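Local coordinates for CrmK (Actinoalloteichus sp. WH1-2216-6, PDB 5I1V), which is a flavoenzyme oxidase with covalently bound FAD that takes part in recycling a shunt product during caerulomycin biosynthesis, at residues 22-25 with 26-29; 29-32 with 33-36; 248-251 with 252-255; 349-352 with 353-357. All coordinates share one frame; numbering follows the deposited sequence.

Two pairs of local contacts lie far apart in the chain. Contacts 1 and 2 run on from each other through Ala29, their centres about 13 Å apart, and lead from the FAD pocket into strand 33-36. Contact 1 is close to the cofactor: Asp23 touches it, and the side chain of Asn24 is about 8 Å from FAD. In contact 2 the nearest side chain to FAD, Ala29, is about 10 Å off. Contacts 3 and 4 have centres about 14 Å apart and touch, Leu252 CD1 lying 3.7 Å from Pro350 N. Contacts 1 and 3 are on opposite sides of the chain's centre, with about 37 Å between their own centres.

Contact 1: 22-25 with 26-29; sequences ADNY and RFVA
Asn24 meets both Arg26 and Phe27 across a tight turn. Its CB lies 4.1 Å from Phe27 CD2, and its CG stands 4.0 Å from Phe27 CE2. CG is anti to the backbone N (chi1 -165°), which brings the amide up beside Arg26 and Phe27. At the tip OD1 accepts from Arg26 N at 3.1 Å, a nearly straight bond (163°) with the donor tilted from the carbonyl plane, while Arg26 CG packs against the same oxygen. The other branch, ND2, approaches Phe27 CE2 obliquely at 3.6 Å and donates to the backbone O of Arg340, an acceptor shared with Arg26 NH1. With an alanine here, Arg26 N would probably lose its side-chain acceptor and the Arg340 carbonyl one of its donors. Phe27 N closes the turn on Asn24 O at 3.1 Å. A water accepts from Ala22 N and lies within hydrogen-bonding distance of Asn24 O and Phe27 O. Asp23 touches FAD and forms a salt bridge with Arg340, so Asp23 holds this arginine by its side chain, Asn24 and Arg26 by its carbonyl. The arrangement is an Asx turn on a type I beta turn, Asn24 to Phe27, at the edge of the flavin pocket.

Contact 2: 29-32 with 33-36; sequences AQPE and YFRL
Pro31 sets its ring over one face of Phe34, three residues on. Pro31 CG stands 3.7 Å from the centroid of the Phe34 ring and 13° off its normal, which defines a CH-pi contact near the ring centre. The neighbouring methylene, Pro31 CD, meets the far end of the ring, 3.7 Å from Phe34 CZ. Phe34 has CG beside its backbone N (chi1 -62°), and this turns the ring back along the chain onto the proline. Ala29 CB adds a looser apolar touch at 4.4 Å from Phe34 CZ, coming in obliquely.

Next to this pair, Glu32 and Tyr33 run alongside each other and point the same way. The carboxylate stands almost perpendicular to the phenol ring, with Glu32 OE1 in the ring plane at the edge, 3.9 Å from Tyr33 CE2. Tyr33 CG sits between its backbone N and carbonyl carbon (chi1 57°), so that CD2 lies 3.8 Å from Glu32 CB. An alanine in place of Tyr33 would remove this ring and is likely to leave the Glu32 chain and Val77 without the ring that each touches.

Outside this shell, Lys55 forms a salt bridge with Glu32 OE2, holding the carboxylate end. Tyr16 meets the Phe34 ring edge-to-face and hydrogen-bonds through its OH to Pro31 O, so one residue contacts both partners of the CH-pi pair. The loop leads into strand 33-36, which lies between strands 7-9 and 77-80 in a mixed sheet; Phe34 touches helix 15-19 and Tyr33 touches helix 40-52.

Contact 3: 248-251 with 252-255; sequences LDWQ and LRNC
Trp250 and Asn254, one helical turn apart, make both polar and ring contacts. Among the hydrogen bonds, Asn254 ND2 donates to Trp250 O at 3.0 Å (149°), with the donor tilted from the carbonyl plane. Leu252 N gives a regular i to i+4 bond to Leu248 O, 2.8 Å, and Arg253 N repeats it less straight to Asp249 O, with a weak second bond to Trp250 O. Asn254 N then reaches Gln251 O at 3.0 Å, an i to i+3 bond.

The Asn254 contacts use one face of the indole. Asn254 ND2 lies over it, 3.2 Å from Trp250 CE2, with amide and ring planes 33° apart, and Asn254 CB stands 4.0 Å from the centroid of the six-membered ring as a CH-pi contact. Trp250 CG is anti to the backbone N (chi1 -172°), which puts one face of the ring under that amide. Separately, Arg253 NH2 approaches obliquely, 3.6 Å from Trp250 CD1, its guanidinium steeply inclined to the ring.

Charge and second-shell bonds fix the polar ends: Arg253 NH2 forms a salt bridge with Glu301, and Asn254 OD1 accepts from Asn261 and is bonded to Ser259 OG. This is the C-terminal part of helix 237-253, packed against helix 291-303 through Trp250 and Gln251 and against strands 374-379 and 400-408 through Leu248 and Gln251.

Contact 4: 349-352 with 353-357; sequences GPHT and REQLA
The side chains of His351 and Gln355 cross at about a right angle, with ring and amide planes 70° apart. Gln355 OE1 and NE2 both come to His351 CD2 at 3.6 Å, the oxygen reaching the ring obliquely, so the amide meets a ring carbon with both of its branches. Leu356 CD2 also approaches obliquely, 3.8 Å from His351 CB and slightly farther from ND1. The ring's own polar contact is with Tyr377, whose OH is hydrogen-bonded to His351 ND1.

The amide owes its position to a capping box. Thr352 N donates to Gln355 OE1 at 2.9 Å, nearly straight (167°), with the donor tilted slightly from the carbonyl plane. In return Gln355 N donates to Thr352 OG1 at 3.0 Å, also nearly straight. Thr352 OG1 sits between its backbone N and carbonyl carbon (chi1 66°), which puts the hydroxyl in line with that N-H. Two backbone N-H groups at the helix start are thereby satisfied by side chains. Glu354 OE1 lies 3.4 Å from Thr352 OG1, where a weak bond is possible but not settled. The Gln355 chain, extended beyond CG, brings OE1 back to Thr352 N, and NE2 is held by Ile428 O, so both ends of the amide are bonded and its rotation is fixed.

Leu356 N to Thr352 O, 3.1 Å, is the first i to i+4 bond from the N-cap. Thr352 thus starts helix 353-364 just after strand 339-347, and the helix lies against helix 237-253, with Arg353 on Val241 and Leu356 on Val244 and Ser245.

Contact 1: 22-25 with 26-29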
loop_
_atom_site.group_PDB
_atom_site.type_symbol
_atom_site.label_atom_id
_atom_site.label_comp_id
_atom_site.label_asym_id
_atom_site.label_seq_id
_atom_site.Cartn_x
_atom_site.Cartn_y
_atom_site.Cartn_z
ATOM N N ALA A 22 -14.581 1.915 6.217
ATOM C CA ALA A 22 -13.190 1.727 6.587
ATOM C C ALA A 22 -12.879 0.288 6.231
ATOM O O ALA A 22 -13.483 -0.229 5.280
ATOM C CB ALA A 22 -12.968 2.052 8.056
ATOM N N ASP A 23 -11.972 -0.379 6.946
ATOM C CA ASP A 23 -11.472 -1.658 6.482
ATOM C C ASP A 23 -12.537 -2.761 6.425
ATOM O O ASP A 23 -12.417 -3.748 5.659
ATOM C CB ASP A 23 -10.320 -2.120 7.371
ATOM C CG ASP A 23 -9.766 -3.475 6.930
ATOM O OD1 ASP A 23 -9.316 -3.542 5.766
ATOM O OD2 ASP A 23 -9.849 -4.463 7.718
ATOM N N ASN A 24 -13.566 -2.649 7.247
ATOM C CA ASN A 24 -14.593 -3.704 7.274
ATOM C C ASN A 24 -15.913 -3.151 6.762
ATOM O O ASN A 24 -16.602 -2.415 7.495
ATOM C CB ASN A 24 -14.720 -4.306 8.676
ATOM C CG ASN A 24 -15.479 -5.616 8.671
ATOM O OD1 ASN A 24 -16.266 -5.860 7.754
ATOM N ND2 ASN A 24 -15.313 -6.425 9.728
ATOM N N TYR A 25 -16.288 -3.543 5.526
ATOM C CA TYR A 25 -17.500 -3.027 4.866
ATOM C C TYR A 25 -18.816 -3.521 5.501
ATOM O O TYR A 25 -19.904 -3.028 5.143
ATOM C CB TYR A 25 -17.483 -3.245 3.314
ATOM C CG TYR A 25 -16.966 -2.043 2.498
ATOM C CD1 TYR A 25 -15.789 -1.410 2.851
ATOM C CD2 TYR A 25 -17.666 -1.534 1.389
ATOM C CE1 TYR A 25 -15.292 -0.322 2.123
ATOM C CE2 TYR A 25 -17.175 -0.415 0.654
ATOM C CZ TYR A 25 -15.980 0.178 1.039
ATOM O OH TYR A 25 -15.449 1.299 0.361
ATOM N N ARG A 26 -18.736 -4.415 6.485
ATOM C CA ARG A 26 -19.926 -4.764 7.228
ATOM C C ARG A 26 -20.405 -3.582 8.057
ATOM O O ARG A 26 -21.571 -3.526 8.404
ATOM C CB ARG A 26 -19.704 -5.986 8.115
ATOM C CG ARG A 26 -19.342 -7.262 7.357
ATOM C CD ARG A 26 -18.787 -8.356 8.265
ATOM N NE ARG A 26 -19.709 -8.540 9.319
ATOM C CZ ARG A 26 -19.465 -8.814 10.586
ATOM N NH1 ARG A 26 -18.251 -9.058 11.108
ATOM N NH2 ARG A 26 -20.517 -8.837 11.360
ATOM N N PHE A 27 -19.513 -2.643 8.395
ATOM C CA PHE A 27 -19.891 -1.562 9.303
ATOM C C PHE A 27 -19.752 -0.222 8.637
ATOM O O PHE A 27 -18.652 0.294 8.512
ATOM C CB PHE A 27 -19.038 -1.620 10.551
ATOM C CG PHE A 27 -18.964 -2.976 11.134
ATOM C CD1 PHE A 27 -20.109 -3.660 11.445
ATOM C CD2 PHE A 27 -17.744 -3.568 11.349
ATOM C CE1 PHE A 27 -20.048 -4.961 11.978
ATOM C CE2 PHE A 27 -17.676 -4.850 11.888
ATOM C CZ PHE A 27 -18.817 -5.529 12.206
ATOM N N VAL A 28 -20.870 0.342 8.227
ATOM C CA VAL A 28 -20.867 1.624 7.567
ATOM C C VAL A 28 -21.362 2.635 8.594
ATOM O O VAL A 28 -22.442 2.518 9.114
ATOM C CB VAL A 28 -21.721 1.562 6.274
ATOM C CG1 VAL A 28 -21.957 2.948 5.685
ATOM C CG2 VAL A 28 -21.030 0.634 5.253
ATOM N N ALA A 29 -20.563 3.645 8.897
ATOM C CA ALA A 29 -20.976 4.636 9.896
ATOM C C ALA A 29 -22.028 5.612 9.382
ATOM O O ALA A 29 -22.059 5.953 8.195
ATOM C CB ALA A 29 -19.756 5.408 10.348
HETATM O O HOH W 1 -17.033 0.210 6.298
#

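Contact 2: 29-32 with 33-36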
loop_
_atom_site.group_PDB
_atom_site.type_symbol
_atom_site.label_atom_id
_atom_site.label_comp_id
_atom_site.label_asym_id
_atom_site.label_seq_id
_atom_site.Cartn_x
_atom_site.Cartn_y
_atom_site.Cartn_z
ATOM N N ALA A 29 -20.563 3.645 8.897
ATOM C CA ALA A 29 -20.976 4.636 9.896
ATOM C C ALA A 29 -22.028 5.612 9.382
ATOM O O ALA A 29 -22.059 5.953 8.195
ATOM C CB ALA A 29 -19.756 5.408 10.348
ATOM N N GLN A 30 -22.826 6.171 10.280
ATOM C CA GLN A 30 -23.724 7.245 9.903
ATOM C C GLN A 30 -23.817 8.357 10.945
ATOM O O GLN A 30 -24.886 8.622 11.499
ATOM C CB GLN A 30 -25.116 6.721 9.484
ATOM C CG GLN A 30 -25.636 5.634 10.341
ATOM C CD GLN A 30 -26.910 5.028 9.754
ATOM O OE1 GLN A 30 -27.680 5.713 9.035
ATOM N NE2 GLN A 30 -27.137 3.744 10.043
ATOM N N PRO A 31 -22.698 9.026 11.213
ATOM C CA PRO A 31 -22.787 10.127 12.176
ATOM C C PRO A 31 -23.490 11.376 11.622
ATOM O O PRO A 31 -23.665 11.555 10.408
ATOM C CB PRO A 31 -21.303 10.413 12.457
ATOM C CG PRO A 31 -20.704 10.201 11.124
ATOM C CD PRO A 31 -21.340 8.914 10.682
ATOM N N GLU A 32 -23.869 12.262 12.529
ATOM C CA GLU A 32 -24.231 13.619 12.210
ATOM C C GLU A 32 -23.170 14.285 11.343
ATOM O O GLU A 32 -23.470 14.996 10.375
ATOM C CB GLU A 32 -24.318 14.413 13.514
ATOM C CG GLU A 32 -25.396 15.450 13.544
ATOM C CD GLU A 32 -25.287 16.333 14.784
ATOM O OE1 GLU A 32 -25.270 17.563 14.583
ATOM O OE2 GLU A 32 -25.184 15.794 15.921
ATOM N N TYR A 33 -21.908 14.098 11.743
ATOM C CA TYR A 33 -20.817 14.586 10.978
ATOM C C TYR A 33 -19.551 13.838 11.329
ATOM O O TYR A 33 -19.431 13.245 12.408
ATOM C CB TYR A 33 -20.647 16.120 11.167
ATOM C CG TYR A 33 -20.448 16.604 12.561
ATOM C CD1 TYR A 33 -19.196 16.720 13.108
ATOM C CD2 TYR A 33 -21.527 16.942 13.337
ATOM C CE1 TYR A 33 -19.015 17.206 14.392
ATOM C CE2 TYR A 33 -21.374 17.372 14.624
ATOM C CZ TYR A 33 -20.109 17.515 15.152
ATOM O OH TYR A 33 -19.966 17.943 16.456
ATOM N N PHE A 34 -18.605 13.853 10.410
ATOM C CA PHE A 34 -17.204 13.536 10.697
ATOM C C PHE A 34 -16.467 14.856 10.963
ATOM O O PHE A 34 -16.711 15.921 10.301
ATOM C CB PHE A 34 -16.549 12.834 9.508
ATOM C CG PHE A 34 -17.184 11.524 9.164
ATOM C CD1 PHE A 34 -18.237 11.470 8.278
ATOM C CD2 PHE A 34 -16.710 10.349 9.714
ATOM C CE1 PHE A 34 -18.797 10.252 7.920
ATOM C CE2 PHE A 34 -17.271 9.143 9.366
ATOM C CZ PHE A 34 -18.327 9.108 8.493
ATOM N N ARG A 35 -15.518 14.820 11.892
ATOM C CA ARG A 35 -14.690 15.989 12.124
ATOM C C ARG A 35 -13.241 15.535 11.851
ATOM O O ARG A 35 -12.849 14.508 12.365
ATOM C CB ARG A 35 -14.892 16.462 13.575
ATOM C CG ARG A 35 -13.982 17.620 14.003
ATOM C CD ARG A 35 -14.249 18.906 13.299
ATOM N NE ARG A 35 -15.629 19.370 13.487
ATOM C CZ ARG A 35 -16.091 19.927 14.597
ATOM N NH1 ARG A 35 -15.303 20.122 15.652
ATOM N NH2 ARG A 35 -17.340 20.311 14.648
ATOM N N LEU A 36 -12.490 16.247 11.004
ATOM C CA LEU A 36 -11.072 15.949 10.758
ATOM C C LEU A 36 -10.201 17.095 11.309
ATOM O O LEU A 36 -10.080 18.119 10.646
ATOM C CB LEU A 36 -10.818 15.824 9.264
ATOM C CG LEU A 36 -11.515 14.725 8.427
ATOM C CD1 LEU A 36 -10.504 13.770 7.798
ATOM C CD2 LEU A 36 -12.549 13.925 9.142
#

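Contact 3: 248-251 with 252-255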
loop_
_atom_site.group_PDB
_atom_site.type_symbol
_atom_site.label_atom_id
_atom_site.label_comp_id
_atom_site.label_asym_id
_atom_site.label_seq_id
_atom_site.Cartn_x
_atom_site.Cartn_y
_atom_site.Cartn_z
ATOM N N LEU A 248 3.691 -26.789 15.803
ATOM C CA LEU A 248 3.470 -26.395 17.192
ATOM C C LEU A 248 4.577 -26.905 18.102
ATOM O O LEU A 248 5.083 -26.142 18.954
ATOM C CB LEU A 248 2.110 -26.851 17.697
ATOM C CG LEU A 248 0.906 -26.321 16.926
ATOM C CD1 LEU A 248 -0.378 -26.917 17.464
ATOM C CD2 LEU A 248 0.834 -24.817 16.932
ATOM N N ASP A 249 5.006 -28.151 17.900
ATOM C CA ASP A 249 6.048 -28.728 18.779
ATOM C C ASP A 249 7.325 -27.982 18.620
ATOM O O ASP A 249 7.981 -27.662 19.602
ATOM C CB ASP A 249 6.340 -30.215 18.469
ATOM C CG ASP A 249 5.171 -31.124 18.791
ATOM O OD1 ASP A 249 4.320 -30.736 19.629
ATOM O OD2 ASP A 249 5.083 -32.229 18.178
ATOM N N TRP A 250 7.713 -27.723 17.377
ATOM C CA TRP A 250 8.942 -26.986 17.138
ATOM C C TRP A 250 8.825 -25.574 17.762
ATOM O O TRP A 250 9.753 -25.131 18.418
ATOM C CB TRP A 250 9.288 -26.894 15.644
ATOM C CG TRP A 250 10.614 -26.311 15.367
ATOM C CD1 TRP A 250 11.793 -26.984 15.164
ATOM C CD2 TRP A 250 10.951 -24.909 15.349
ATOM N NE1 TRP A 250 12.831 -26.082 14.984
ATOM C CE2 TRP A 250 12.334 -24.808 15.104
ATOM C CE3 TRP A 250 10.208 -23.734 15.482
ATOM C CZ2 TRP A 250 12.992 -23.570 14.999
ATOM C CZ3 TRP A 250 10.877 -22.503 15.401
ATOM C CH2 TRP A 250 12.235 -22.436 15.156
ATOM N N GLN A 251 7.695 -24.892 17.581
ATOM C CA GLN A 251 7.561 -23.525 18.118
ATOM C C GLN A 251 7.611 -23.528 19.652
ATOM O O GLN A 251 8.264 -22.661 20.269
ATOM C CB GLN A 251 6.271 -22.879 17.652
ATOM C CG GLN A 251 6.184 -22.630 16.167
ATOM C CD GLN A 251 7.238 -21.640 15.667
ATOM O OE1 GLN A 251 7.819 -20.855 16.442
ATOM N NE2 GLN A 251 7.458 -21.643 14.348
ATOM N N LEU A 252 6.969 -24.516 20.279
ATOM C CA LEU A 252 6.958 -24.585 21.734
ATOM C C LEU A 252 8.273 -25.033 22.371
ATOM O O LEU A 252 8.485 -24.821 23.557
ATOM C CB LEU A 252 5.804 -25.413 22.245
ATOM C CG LEU A 252 4.439 -24.809 21.911
ATOM C CD1 LEU A 252 3.414 -25.927 21.886
ATOM C CD2 LEU A 252 4.042 -23.694 22.859
ATOM N N ARG A 253 9.175 -25.584 21.575
ATOM C CA ARG A 253 10.556 -25.813 22.013
ATOM C C ARG A 253 11.448 -24.627 21.749
ATOM O O ARG A 253 12.583 -24.615 22.208
ATOM C CB ARG A 253 11.166 -27.026 21.294
ATOM C CG ARG A 253 10.746 -28.344 21.908
ATOM C CD ARG A 253 10.814 -29.500 20.912
ATOM N NE ARG A 253 11.836 -29.291 19.897
ATOM C CZ ARG A 253 11.695 -29.581 18.602
ATOM N NH1 ARG A 253 10.575 -30.118 18.123
ATOM N NH2 ARG A 253 12.697 -29.317 17.772
ATOM N N ASN A 254 10.959 -23.629 21.030
ATOM C CA ASN A 254 11.823 -22.558 20.549
ATOM C C ASN A 254 11.255 -21.139 20.783
ATOM O O ASN A 254 11.499 -20.228 19.954
ATOM C CB ASN A 254 12.114 -22.780 19.074
ATOM C CG ASN A 254 13.157 -23.877 18.846
ATOM O OD1 ASN A 254 14.299 -23.724 19.243
ATOM N ND2 ASN A 254 12.750 -24.981 18.257
ATOM N N CYS A 255 10.532 -20.950 21.879
ATOM C CA CYS A 255 9.775 -19.713 22.083
ATOM C C CYS A 255 10.342 -18.837 23.198
ATOM O O CYS A 255 9.701 -17.831 23.564
ATOM C CB CYS A 255 8.289 -20.002 22.317
ATOM S SG CYS A 255 8.023 -20.978 23.810
#

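Contact 4: 349-352 with 353-357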
loop_
_atom_site.group_PDB
_atom_site.type_symbol
_atom_site.label_atom_id
_atom_site.label_comp_id
_atom_site.label_asym_id
_atom_site.label_seq_id
_atom_site.Cartn_x
_atom_site.Cartn_y
_atom_site.Cartn_z
ATOM N N GLY A 349 0.463 -23.914 25.046
ATOM C CA GLY A 349 0.605 -25.356 24.890
ATOM C C GLY A 349 -0.002 -25.695 23.546
ATOM O O GLY A 349 -0.571 -24.802 22.864
ATOM N N PRO A 350 0.136 -26.964 23.118
ATOM C CA PRO A 350 -0.298 -27.281 21.779
ATOM C C PRO A 350 -1.765 -27.568 21.723
ATOM O O PRO A 350 -2.369 -27.944 22.739
ATOM C CB PRO A 350 0.470 -28.571 21.449
ATOM C CG PRO A 350 0.675 -29.231 22.776
ATOM C CD PRO A 350 0.766 -28.121 23.797
ATOM N N HIS A 351 -2.327 -27.415 20.536
ATOM C CA HIS A 351 -3.612 -28.017 20.233
ATOM C C HIS A 351 -3.481 -29.525 20.239
ATOM O O HIS A 351 -2.468 -30.063 19.803
ATOM C CB HIS A 351 -4.131 -27.587 18.888
ATOM C CG HIS A 351 -4.725 -26.222 18.895
ATOM N ND1 HIS A 351 -4.769 -25.430 17.772
ATOM C CD2 HIS A 351 -5.292 -25.504 19.890
ATOM C CE1 HIS A 351 -5.363 -24.289 18.069
ATOM N NE2 HIS A 351 -5.690 -24.304 19.346
ATOM N N THR A 352 -4.512 -30.181 20.752
ATOM C CA THR A 352 -4.563 -31.645 20.787
ATOM C C THR A 352 -4.835 -32.172 19.398
ATOM O O THR A 352 -5.219 -31.435 18.495
ATOM C CB THR A 352 -5.725 -32.147 21.642
ATOM O OG1 THR A 352 -6.968 -31.786 21.011
ATOM C CG2 THR A 352 -5.645 -31.596 23.082
ATOM N N ARG A 353 -4.701 -33.484 19.237
ATOM C CA ARG A 353 -5.033 -34.121 17.981
ATOM C C ARG A 353 -6.528 -33.983 17.609
ATOM O O ARG A 353 -6.836 -33.797 16.436
ATOM C CB ARG A 353 -4.547 -35.599 17.980
ATOM C CG ARG A 353 -5.400 -36.576 17.163
ATOM C CD ARG A 353 -4.672 -37.842 16.676
ATOM N NE ARG A 353 -3.284 -37.541 16.306
ATOM C CZ ARG A 353 -2.219 -37.706 17.094
ATOM N NH1 ARG A 353 -2.338 -38.217 18.323
ATOM N NH2 ARG A 353 -1.020 -37.362 16.645
ATOM N N GLU A 354 -7.439 -34.074 18.574
ATOM C CA GLU A 354 -8.880 -33.907 18.295
ATOM C C GLU A 354 -9.195 -32.457 17.863
ATOM O O GLU A 354 -9.948 -32.243 16.927
ATOM C CB GLU A 354 -9.759 -34.284 19.505
ATOM C CG GLU A 354 -9.664 -35.739 19.968
ATOM C CD GLU A 354 -8.523 -36.014 20.962
ATOM O OE1 GLU A 354 -7.626 -35.147 21.133
ATOM O OE2 GLU A 354 -8.516 -37.110 21.582
ATOM N N GLN A 355 -8.608 -31.469 18.549
ATOM C CA GLN A 355 -8.700 -30.073 18.095
ATOM C C GLN A 355 -8.281 -29.912 16.651
ATOM O O GLN A 355 -8.971 -29.238 15.872
ATOM C CB GLN A 355 -7.869 -29.161 18.986
ATOM C CG GLN A 355 -8.526 -28.904 20.318
ATOM C CD GLN A 355 -7.698 -27.998 21.192
ATOM O OE1 GLN A 355 -6.595 -28.352 21.572
ATOM N NE2 GLN A 355 -8.232 -26.821 21.520
ATOM N N LEU A 356 -7.174 -30.551 16.270
ATOM C CA LEU A 356 -6.719 -30.469 14.899
ATOM C C LEU A 356 -7.620 -31.203 13.897
ATOM O O LEU A 356 -7.816 -30.701 12.794
ATOM C CB LEU A 356 -5.257 -30.892 14.766
ATOM C CG LEU A 356 -4.323 -30.050 15.628
ATOM C CD1 LEU A 356 -2.878 -30.534 15.501
ATOM C CD2 LEU A 356 -4.463 -28.570 15.269
ATOM N N ALA A 357 -8.183 -32.358 14.246
ATOM C CA ALA A 357 -9.157 -32.997 13.323
ATOM C C ALA A 357 -10.486 -32.216 13.222
ATOM O O ALA A 357 -11.106 -32.164 12.166
ATOM C CB ALA A 357 -9.414 -34.451 13.687
#